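Local coordinates for putative transcription protein (Pseudomonas aeruginosa PAO1, PDB 4GCV) that probably binds DNA as an HxlR-like transcriptional regulator with a winged helix-turn-helix, and has a proposed role in sensing oxidative stress, at residues B[32-42]-B[77-87]. The protein carries 2 engineered substitutions. Residues are numbered along the deposited sequence; the frame is centred on the assembly and turned at random.
Sequences ALQGLRRFDEF and RYQYVPTAKGE. With GOL (glycerol), chain S.
The carbonyl oxygen of Arg37 is met three ways from strand 76-82. Tyr80 N donates a somewhat bent hydrogen bond to Arg37 O (2.9 Å, 142° at the hydrogen), Gln79 CA turns a C-H toward the same oxygen, and the Tyr80 ring brings its edge up to it, with CD1 3.4 Å from Arg37 O. Glu41 OE1 accepts from both Arg37 N and Arg38 N; the second bond, 2.8 Å from Arg38 N to Glu41 OE1, uses the anti lone pair and is nearly straight at 174°. Arg38 is the N-cap of helix 39-46, and a glutamate three residues on suits the place, its carboxylate reaching two backbone N-H groups near the positive helix start.

These contacts join the linker between helices 23-33 and 39-46 to the second strand of the hairpin 66-73/76-82, the wing of a winged helix-turn-helix. Gly35, at positive phi in a Schellman motif, ends the first helix; glycine has no side chain to press on the preceding carbonyl. Arg37 then folds back, kinking twice past CG, and its guanidinium lies between Gly35 O over one face and Val81 CA over the other. Arg37 NE donates to Leu36 O at 3.0 Å, coming from above that carbonyl's plane, while the aliphatic chain runs against Gln79 and Val81.

Small Ala32 lets the Pro82 ring approach its backbone, CG lying against Ala32 O and CB, while the longer Leu33 extends CD2 to Pro82 CB (3.8 Å) and Glu87. Deeper, Phe42 CE2 meets Tyr80 CB, and Phe42 also packs on Leu53 of helix 50-62. At the far end a glycerol, probably from crystallisation, bridges the backbones: Phe39 N donates to its O3 (2.9 Å), which donates to Tyr78 O. Nearby, poorly ordered Arg77 makes a long salt bridge, NH2 to Asp40 OD2 at 3.8 Å, and shares a water with Asp40 N.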
# COMPACT_ATOMS: atom_id res chain seq x y z
N ALA B 32 5.53 -15.58 2.49
CA ALA B 32 5.31 -15.83 3.93
C ALA B 32 3.83 -16.16 4.21
O ALA B 32 3.52 -17.05 4.94
CB ALA B 32 5.77 -14.65 4.75
N LEU B 33 2.92 -15.42 3.59
CA LEU B 33 1.49 -15.69 3.81
C LEU B 33 1.11 -17.05 3.24
O LEU B 33 0.21 -17.67 3.77
CB LEU B 33 0.64 -14.60 3.17
CG LEU B 33 0.88 -13.34 4.00
CD1 LEU B 33 0.52 -12.13 3.18
CD2 LEU B 33 0.09 -13.39 5.33
N GLN B 34 1.81 -17.53 2.21
CA GLN B 34 1.55 -18.87 1.67
C GLN B 34 2.24 -20.01 2.43
O GLN B 34 2.19 -21.17 1.99
CB GLN B 34 1.99 -18.94 0.21
CG GLN B 34 1.10 -18.20 -0.79
CD GLN B 34 1.64 -18.32 -2.24
OE1 GLN B 34 2.78 -18.80 -2.48
NE2 GLN B 34 0.83 -17.88 -3.21
N GLY B 35 2.92 -19.71 3.53
CA GLY B 35 3.55 -20.77 4.31
C GLY B 35 5.08 -20.91 4.29
O GLY B 35 5.63 -21.68 5.07
N LEU B 36 5.77 -20.16 3.44
CA LEU B 36 7.25 -20.19 3.46
C LEU B 36 7.81 -19.58 4.75
O LEU B 36 7.28 -18.59 5.21
CB LEU B 36 7.77 -19.45 2.24
CG LEU B 36 8.19 -20.39 1.12
CD1 LEU B 36 7.27 -21.61 0.99
CD2 LEU B 36 8.40 -19.67 -0.25
N ARG B 37 8.87 -20.15 5.32
CA ARG B 37 9.33 -19.79 6.68
C ARG B 37 10.82 -19.56 6.76
O ARG B 37 11.26 -18.66 7.45
CB ARG B 37 9.09 -20.96 7.70
CG ARG B 37 7.67 -21.33 8.10
CD ARG B 37 6.94 -20.25 8.91
NE ARG B 37 6.30 -19.31 7.99
CZ ARG B 37 4.99 -19.11 7.87
NH1 ARG B 37 4.13 -19.76 8.64
NH2 ARG B 37 4.56 -18.23 6.95
N ARG B 38 11.59 -20.45 6.13
CA ARG B 38 13.04 -20.50 6.33
C ARG B 38 13.79 -19.68 5.31
O ARG B 38 13.39 -19.60 4.16
CB ARG B 38 13.51 -21.93 6.32
CG ARG B 38 13.18 -22.61 7.65
CD ARG B 38 12.52 -23.96 7.46
NE ARG B 38 13.07 -24.74 6.35
CZ ARG B 38 12.41 -25.71 5.71
NH1 ARG B 38 11.16 -26.02 6.06
NH2 ARG B 38 12.99 -26.36 4.70
N PHE B 39 14.88 -19.05 5.74
CA PHE B 39 15.64 -18.18 4.91
C PHE B 39 15.90 -18.80 3.54
O PHE B 39 15.70 -18.14 2.51
CB PHE B 39 16.96 -17.84 5.58
CG PHE B 39 17.74 -16.75 4.88
CD1 PHE B 39 18.69 -17.08 3.90
CD2 PHE B 39 17.57 -15.42 5.25
CE1 PHE B 39 19.42 -16.08 3.27
CE2 PHE B 39 18.32 -14.41 4.63
CZ PHE B 39 19.23 -14.73 3.65
N ASP B 40 16.33 -20.08 3.52
CA ASP B 40 16.63 -20.72 2.24
C ASP B 40 15.43 -20.93 1.32
O ASP B 40 15.58 -20.83 0.10
CB ASP B 40 17.45 -22.00 2.41
CG ASP B 40 18.95 -21.71 2.57
OD1 ASP B 40 19.37 -20.53 2.42
OD2 ASP B 40 19.70 -22.65 2.87
N GLU B 41 14.26 -21.21 1.90
CA GLU B 41 13.00 -21.24 1.14
C GLU B 41 12.84 -19.91 0.46
O GLU B 41 12.66 -19.86 -0.73
CB GLU B 41 11.78 -21.49 2.05
CG GLU B 41 11.69 -22.92 2.57
CD GLU B 41 10.50 -23.15 3.52
OE1 GLU B 41 10.27 -22.37 4.49
OE2 GLU B 41 9.81 -24.16 3.27
N PHE B 42 12.93 -18.81 1.19
CA PHE B 42 12.78 -17.54 0.51
C PHE B 42 13.83 -17.35 -0.60
O PHE B 42 13.52 -16.87 -1.67
CB PHE B 42 12.79 -16.37 1.48
CG PHE B 42 11.60 -16.33 2.40
CD1 PHE B 42 10.37 -15.84 1.95
CD2 PHE B 42 11.71 -16.71 3.75
CE1 PHE B 42 9.26 -15.78 2.84
CE2 PHE B 42 10.61 -16.63 4.63
CZ PHE B 42 9.39 -16.18 4.18
N ARG B 77 19.17 -20.77 13.91
CA ARG B 77 18.56 -20.20 12.74
C ARG B 77 17.13 -19.78 13.09
O ARG B 77 16.57 -20.25 14.08
CB ARG B 77 18.60 -21.23 11.61
CG ARG B 77 20.03 -21.66 11.17
CD ARG B 77 20.63 -20.70 10.10
NE ARG B 77 20.11 -20.94 8.74
CZ ARG B 77 20.73 -21.66 7.80
NH1 ARG B 77 21.92 -22.21 8.06
NH2 ARG B 77 20.18 -21.84 6.60
N TYR B 78 16.56 -18.87 12.29
CA TYR B 78 15.19 -18.41 12.53
C TYR B 78 14.32 -18.67 11.32
O TYR B 78 14.81 -18.66 10.19
CB TYR B 78 15.15 -16.92 12.86
CG TYR B 78 15.86 -16.53 14.14
CD1 TYR B 78 15.24 -16.66 15.39
CD2 TYR B 78 17.16 -16.00 14.10
CE1 TYR B 78 15.90 -16.31 16.55
CE2 TYR B 78 17.82 -15.64 15.26
CZ TYR B 78 17.19 -15.80 16.49
OH TYR B 78 17.86 -15.46 17.64
N GLN B 79 13.04 -18.90 11.56
CA GLN B 79 12.00 -18.80 10.55
C GLN B 79 11.23 -17.49 10.75
O GLN B 79 11.33 -16.86 11.83
CB GLN B 79 11.01 -19.95 10.66
CG GLN B 79 10.40 -20.12 12.07
CD GLN B 79 9.68 -21.47 12.23
OE1 GLN B 79 9.67 -22.30 11.31
NE2 GLN B 79 9.07 -21.69 13.41
N TYR B 80 10.44 -17.12 9.73
CA TYR B 80 9.77 -15.83 9.66
C TYR B 80 8.32 -16.06 9.41
O TYR B 80 7.93 -16.59 8.37
CB TYR B 80 10.37 -14.96 8.52
CG TYR B 80 11.82 -14.73 8.70
CD1 TYR B 80 12.74 -15.72 8.40
CD2 TYR B 80 12.29 -13.56 9.24
CE1 TYR B 80 14.11 -15.52 8.62
CE2 TYR B 80 13.65 -13.34 9.45
CZ TYR B 80 14.54 -14.32 9.13
OH TYR B 80 15.87 -14.13 9.36
N VAL B 81 7.48 -15.65 10.33
CA VAL B 81 6.10 -16.01 10.22
C VAL B 81 5.29 -14.74 10.27
O VAL B 81 5.64 -13.83 11.01
CB VAL B 81 5.69 -17.02 11.36
CG1 VAL B 81 6.86 -17.80 11.82
CG2 VAL B 81 5.10 -16.31 12.49
N PRO B 82 4.20 -14.67 9.49
CA PRO B 82 3.44 -13.45 9.52
C PRO B 82 2.73 -13.22 10.85
O PRO B 82 2.40 -14.11 11.57
CB PRO B 82 2.41 -13.62 8.39
CG PRO B 82 2.89 -14.88 7.62
CD PRO B 82 3.51 -15.69 8.69
N THR B 83 2.47 -11.98 11.07
CA THR B 83 2.03 -11.40 12.29
C THR B 83 0.58 -11.08 11.93
O THR B 83 0.17 -11.15 10.72
CB THR B 83 2.92 -10.16 12.34
OG1 THR B 83 3.71 -10.13 13.53
CG2 THR B 83 2.24 -8.91 11.99
N ALA B 84 -0.20 -10.68 12.91
CA ALA B 84 -1.58 -10.32 12.62
C ALA B 84 -1.65 -9.11 11.67
O ALA B 84 -2.35 -9.13 10.65
CB ALA B 84 -2.40 -10.12 13.96
N LYS B 85 -0.86 -8.08 11.95
CA LYS B 85 -0.67 -6.97 10.99
C LYS B 85 -0.31 -7.40 9.56
O LYS B 85 -0.82 -6.87 8.59
CB LYS B 85 0.41 -6.02 11.48
CG LYS B 85 -0.12 -4.95 12.43
CD LYS B 85 1.03 -4.00 12.79
CE LYS B 85 0.55 -2.74 13.46
NZ LYS B 85 -0.53 -3.05 14.42
N GLY B 86 0.61 -8.34 9.46
CA GLY B 86 1.10 -8.80 8.16
C GLY B 86 0.02 -9.55 7.43
O GLY B 86 -0.18 -9.34 6.26
N GLU B 87 -0.68 -10.41 8.17
CA GLU B 87 -1.89 -11.05 7.70
C GLU B 87 -2.83 -9.98 7.18
O GLU B 87 -3.31 -10.13 6.06
CB GLU B 87 -2.54 -11.96 8.78
CG GLU B 87 -1.79 -13.29 8.96
CD GLU B 87 -2.13 -14.07 10.26
OE1 GLU B 87 -3.07 -13.69 11.01
OE2 GLU B 87 -1.43 -15.09 10.56
C1 GOL S . 17.65 -23.27 8.63
O1 GOL S . 17.42 -24.48 9.33
C2 GOL S . 16.47 -22.30 8.73
O2 GOL S . 15.75 -22.55 9.92
C3 GOL S . 16.94 -20.84 8.71
O3 GOL S . 15.94 -19.91 8.32
O HOH W 1 17.76 -21.65 5.73